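Local coordinates for protein PLP-Dependent L-Arginine Hydroxylase MppP (Streptomyces wadayamensis, PDB 6C8T) that hydroxylates L-arginine with the help of pyridoxal 5'-phosphate and belongs to the aminotransferase family of class one, at residues V108-P113 with F339-P344. Sequence-based numbering, arbitrary orientation.
Sequences VALVHP and FHWAEP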
ATOM      1  N   VAL D 108     -18.926   4.585 -14.652  1.00 11.68           N
ATOM      2  CA  VAL D 108     -18.311   5.748 -14.041  1.00 14.29           C
ATOM      3  C   VAL D 108     -17.979   6.727 -15.155  1.00 11.85           C
ATOM      4  O   VAL D 108     -17.323   6.351 -16.135  1.00 15.98           O
ATOM      5  CB  VAL D 108     -17.027   5.378 -13.284  1.00 16.57           C
ATOM      6  CG1 VAL D 108     -16.374   6.632 -12.696  1.00 13.05           C
ATOM      7  CG2 VAL D 108     -17.320   4.373 -12.193  1.00 11.13           C
ATOM      8  N   ALA D 109     -18.384   7.986 -14.976  1.00 15.21           N
ATOM      9  CA  ALA D 109     -17.957   9.081 -15.838  1.00 14.24           C
ATOM     10  C   ALA D 109     -16.625   9.615 -15.327  1.00 11.62           C
ATOM     11  O   ALA D 109     -16.509   9.983 -14.153  1.00 17.06           O
ATOM     12  CB  ALA D 109     -19.020  10.179 -15.845  1.00 20.04           C
ATOM     13  N   LEU D 110     -15.629   9.670 -16.204  1.00 14.41           N
ATOM     14  CA  LEU D 110     -14.268  10.015 -15.837  1.00 17.83           C
ATOM     15  C   LEU D 110     -13.733  11.075 -16.780  1.00 19.54           C
ATOM     16  O   LEU D 110     -13.822  10.921 -18.003  1.00 15.68           O
ATOM     17  CB  LEU D 110     -13.344   8.807 -15.958  1.00 18.54           C
ATOM     18  CG  LEU D 110     -12.123   8.513 -15.087  1.00 17.75           C
ATOM     19  CD1 LEU D 110     -11.180   7.647 -15.869  1.00 19.85           C
ATOM     20  CD2 LEU D 110     -11.431   9.607 -14.494  1.00 15.70           C
ATOM     21  N   VAL D 111     -13.080  12.083 -16.214  1.00 13.39           N
ATOM     22  CA  VAL D 111     -12.482  13.114 -17.044  1.00 18.85           C
ATOM     23  C   VAL D 111     -11.406  12.495 -17.910  1.00 18.66           C
ATOM     24  O   VAL D 111     -10.651  11.612 -17.487  1.00 16.92           O
ATOM     25  CB  VAL D 111     -11.908  14.258 -16.199  1.00 16.54           C
ATOM     26  CG1 VAL D 111     -10.770  13.773 -15.246  1.00 23.18           C
ATOM     27  CG2 VAL D 111     -11.412  15.354 -17.128  1.00 17.00           C
ATOM     28  N   HIS D 112     -11.352  12.962 -19.140  1.00 14.65           N
ATOM     29  CA  HIS D 112     -10.449  12.477 -20.174  1.00 15.36           C
ATOM     30  C   HIS D 112      -9.793  13.680 -20.835  1.00 18.28           C
ATOM     31  O   HIS D 112     -10.503  14.640 -21.179  1.00 17.39           O
ATOM     32  CB  HIS D 112     -11.270  11.696 -21.193  1.00 22.54           C
ATOM     33  CG  HIS D 112     -10.477  11.100 -22.306  1.00 26.23           C
ATOM     34  ND1 HIS D 112     -10.538  11.572 -23.598  1.00 18.82           N
ATOM     35  CD2 HIS D 112      -9.659  10.023 -22.336  1.00 19.77           C
ATOM     36  CE1 HIS D 112      -9.780  10.820 -24.372  1.00 24.25           C
ATOM     37  NE2 HIS D 112      -9.222   9.883 -23.628  1.00 21.66           N
ATOM     38  N   PRO D 113      -8.463  13.703 -21.010  1.00 15.07           N
ATOM     39  CA  PRO D 113      -7.462  12.742 -20.542  1.00 16.21           C
ATOM     40  C   PRO D 113      -7.319  12.841 -19.043  1.00 14.21           C
ATOM     41  O   PRO D 113      -7.823  13.818 -18.487  1.00 14.89           O
ATOM     42  CB  PRO D 113      -6.171  13.200 -21.218  1.00 20.89           C
ATOM     43  CG  PRO D 113      -6.378  14.774 -21.289  1.00 19.05           C
ATOM     44  CD  PRO D 113      -7.838  14.916 -21.602  1.00 17.24           C
ATOM     45  N   PHE D 339      -2.427   8.945 -21.464  1.00 25.08           N
ATOM     46  CA  PHE D 339      -3.329   9.782 -20.681  1.00 25.02           C
ATOM     47  C   PHE D 339      -4.702   9.885 -21.315  1.00 31.13           C
ATOM     48  O   PHE D 339      -5.691  10.098 -20.599  1.00 17.07           O
ATOM     49  CB  PHE D 339      -2.711  11.147 -20.479  1.00 22.27           C
ATOM     50  CG  PHE D 339      -1.396  11.082 -19.760  1.00 23.49           C
ATOM     51  CD1 PHE D 339      -1.352  10.846 -18.392  1.00 33.39           C
ATOM     52  CD2 PHE D 339      -0.215  11.207 -20.451  1.00 26.70           C
ATOM     53  CE1 PHE D 339      -0.145  10.752 -17.722  1.00 26.42           C
ATOM     54  CE2 PHE D 339       1.015  11.118 -19.782  1.00 30.79           C
ATOM     55  CZ  PHE D 339       1.042  10.903 -18.422  1.00 21.77           C
ATOM     56  N   HIS D 340      -4.795   9.700 -22.629  1.00 25.75           N
ATOM     57  CA  HIS D 340      -6.089   9.705 -23.316  1.00 23.27           C
ATOM     58  C   HIS D 340      -6.640   8.280 -23.330  1.00 24.64           C
ATOM     59  O   HIS D 340      -6.672   7.595 -24.356  1.00 18.92           O
ATOM     60  CB  HIS D 340      -5.933  10.302 -24.708  1.00 23.10           C
ATOM     61  CG  HIS D 340      -5.349  11.678 -24.670  1.00 20.84           C
ATOM     62  ND1 HIS D 340      -6.116  12.817 -24.762  1.00 21.52           N
ATOM     63  CD2 HIS D 340      -4.083  12.096 -24.428  1.00 22.66           C
ATOM     64  CE1 HIS D 340      -5.338  13.881 -24.634  1.00 21.40           C
ATOM     65  NE2 HIS D 340      -4.103  13.470 -24.437  1.00 23.92           N
ATOM     66  N   TRP D 341      -7.060   7.850 -22.130  1.00 17.67           N
ATOM     67  CA  TRP D 341      -7.403   6.460 -21.837  1.00 19.17           C
ATOM     68  C   TRP D 341      -8.594   5.953 -22.644  1.00 25.86           C
ATOM     69  O   TRP D 341      -8.811   4.740 -22.723  1.00 20.69           O
ATOM     70  CB  TRP D 341      -7.700   6.312 -20.334  1.00 18.19           C
ATOM     71  CG  TRP D 341      -8.732   7.252 -19.845  1.00 16.77           C
ATOM     72  CD1 TRP D 341      -8.536   8.466 -19.249  1.00 22.61           C
ATOM     73  CD2 TRP D 341     -10.142   7.055 -19.901  1.00 20.14           C
ATOM     74  NE1 TRP D 341      -9.741   9.036 -18.941  1.00 19.95           N
ATOM     75  CE2 TRP D 341     -10.745   8.192 -19.329  1.00 23.10           C
ATOM     76  CE3 TRP D 341     -10.956   6.024 -20.385  1.00 20.53           C
ATOM     77  CZ2 TRP D 341     -12.127   8.339 -19.247  1.00 20.09           C
ATOM     78  CZ3 TRP D 341     -12.317   6.154 -20.290  1.00 18.85           C
ATOM     79  CH2 TRP D 341     -12.896   7.319 -19.728  1.00 21.63           C
ATOM     80  N   ALA D 342      -9.381   6.840 -23.231  1.00 23.26           N
ATOM     81  CA  ALA D 342     -10.497   6.434 -24.069  1.00 21.73           C
ATOM     82  C   ALA D 342     -10.227   6.597 -25.551  1.00 23.36           C
ATOM     83  O   ALA D 342     -10.892   5.945 -26.349  1.00 29.37           O
ATOM     84  CB  ALA D 342     -11.758   7.244 -23.731  1.00 25.38           C
ATOM     85  N   GLU D 343      -9.294   7.456 -25.940  1.00 23.27           N
ATOM     86  CA  GLU D 343      -9.019   7.710 -27.354  1.00 22.22           C
ATOM     87  C   GLU D 343      -7.563   8.109 -27.493  1.00 26.10           C
ATOM     88  O   GLU D 343      -7.228   9.295 -27.617  1.00 22.45           O
ATOM     89  CB  GLU D 343      -9.954   8.790 -27.909  1.00 21.16           C
ATOM     90  CG  GLU D 343      -9.763   9.094 -29.380  1.00 29.76           C
ATOM     91  CD  GLU D 343      -9.506   7.844 -30.187  1.00 31.20           C
ATOM     92  OE1 GLU D 343      -8.377   7.667 -30.707  1.00 42.05           O
ATOM     93  OE2 GLU D 343     -10.433   7.021 -30.269  1.00 36.01           O
ATOM     94  N   PRO D 344      -6.653   7.129 -27.486  1.00 25.86           N
ATOM     95  CA  PRO D 344      -5.228   7.465 -27.373  1.00 32.06           C
ATOM     96  C   PRO D 344      -4.720   8.340 -28.498  1.00 33.50           C
ATOM     97  O   PRO D 344      -3.792   9.127 -28.274  1.00 26.99           O
ATOM     98  CB  PRO D 344      -4.539   6.091 -27.347  1.00 26.21           C
ATOM     99  CG  PRO D 344      -5.523   5.129 -27.840  1.00 35.91           C
ATOM    100  CD  PRO D 344      -6.877   5.666 -27.510  1.00 31.54           C
TER
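In the mixed, largely parallel sheet of this PLP-dependent enzyme of fold type one, strand 107-112 and the residue after it meet the loop that joins strands 334-335 and 350-354 of a separate small antiparallel sheet, and an aromatic cluster of H112, H340 and W341 closes the joint. The example illustrates how a loop distant in sequence can dock on a strand through rings set nearly perpendicular to one another. H112 presents its edge to the face of the five-membered ring of W341, with centroids 4.7 Å apart and planes nearly at right angles, while H340 turns an edge toward the face of H112 in an offset edge-to-face pair. With CG anti to the backbone N (chi1 -179°), the H112 ring reaches into the bend of 340-343, where A342 CB lies over one of its faces, 3.9 Å from the centroid. Its ND1 is hydrogen-bonded to E133 on the neighbouring strand 128-133, which limits rotation of the ring. Next in the chain, P113, which follows a cis peptide bond, sets CB above the centre of the H340 ring, 3.6 Å from its centroid, in a CH-pi contact. The W341 indole is gripped on both faces: H112 CD2 and A342 CB on one, L110 CD1 on the other. Helix 116-124, which carries the magnesium ligands D116 and D120, adds A119 to the indole's surroundings. A hydrogen bond runs from W341 NE1 to V111 O at 3.1 Å, nearly straight at 165°, with the oxygen almost exactly in the indole plane but the donor tilted 32° from the carbonyl plane. A leucine in place of W341 would probably leave the V111 carbonyl without its indole donor and open a gap between L110 and H112, where L110 CD1 now lies 3.5 Å from W341 CE2.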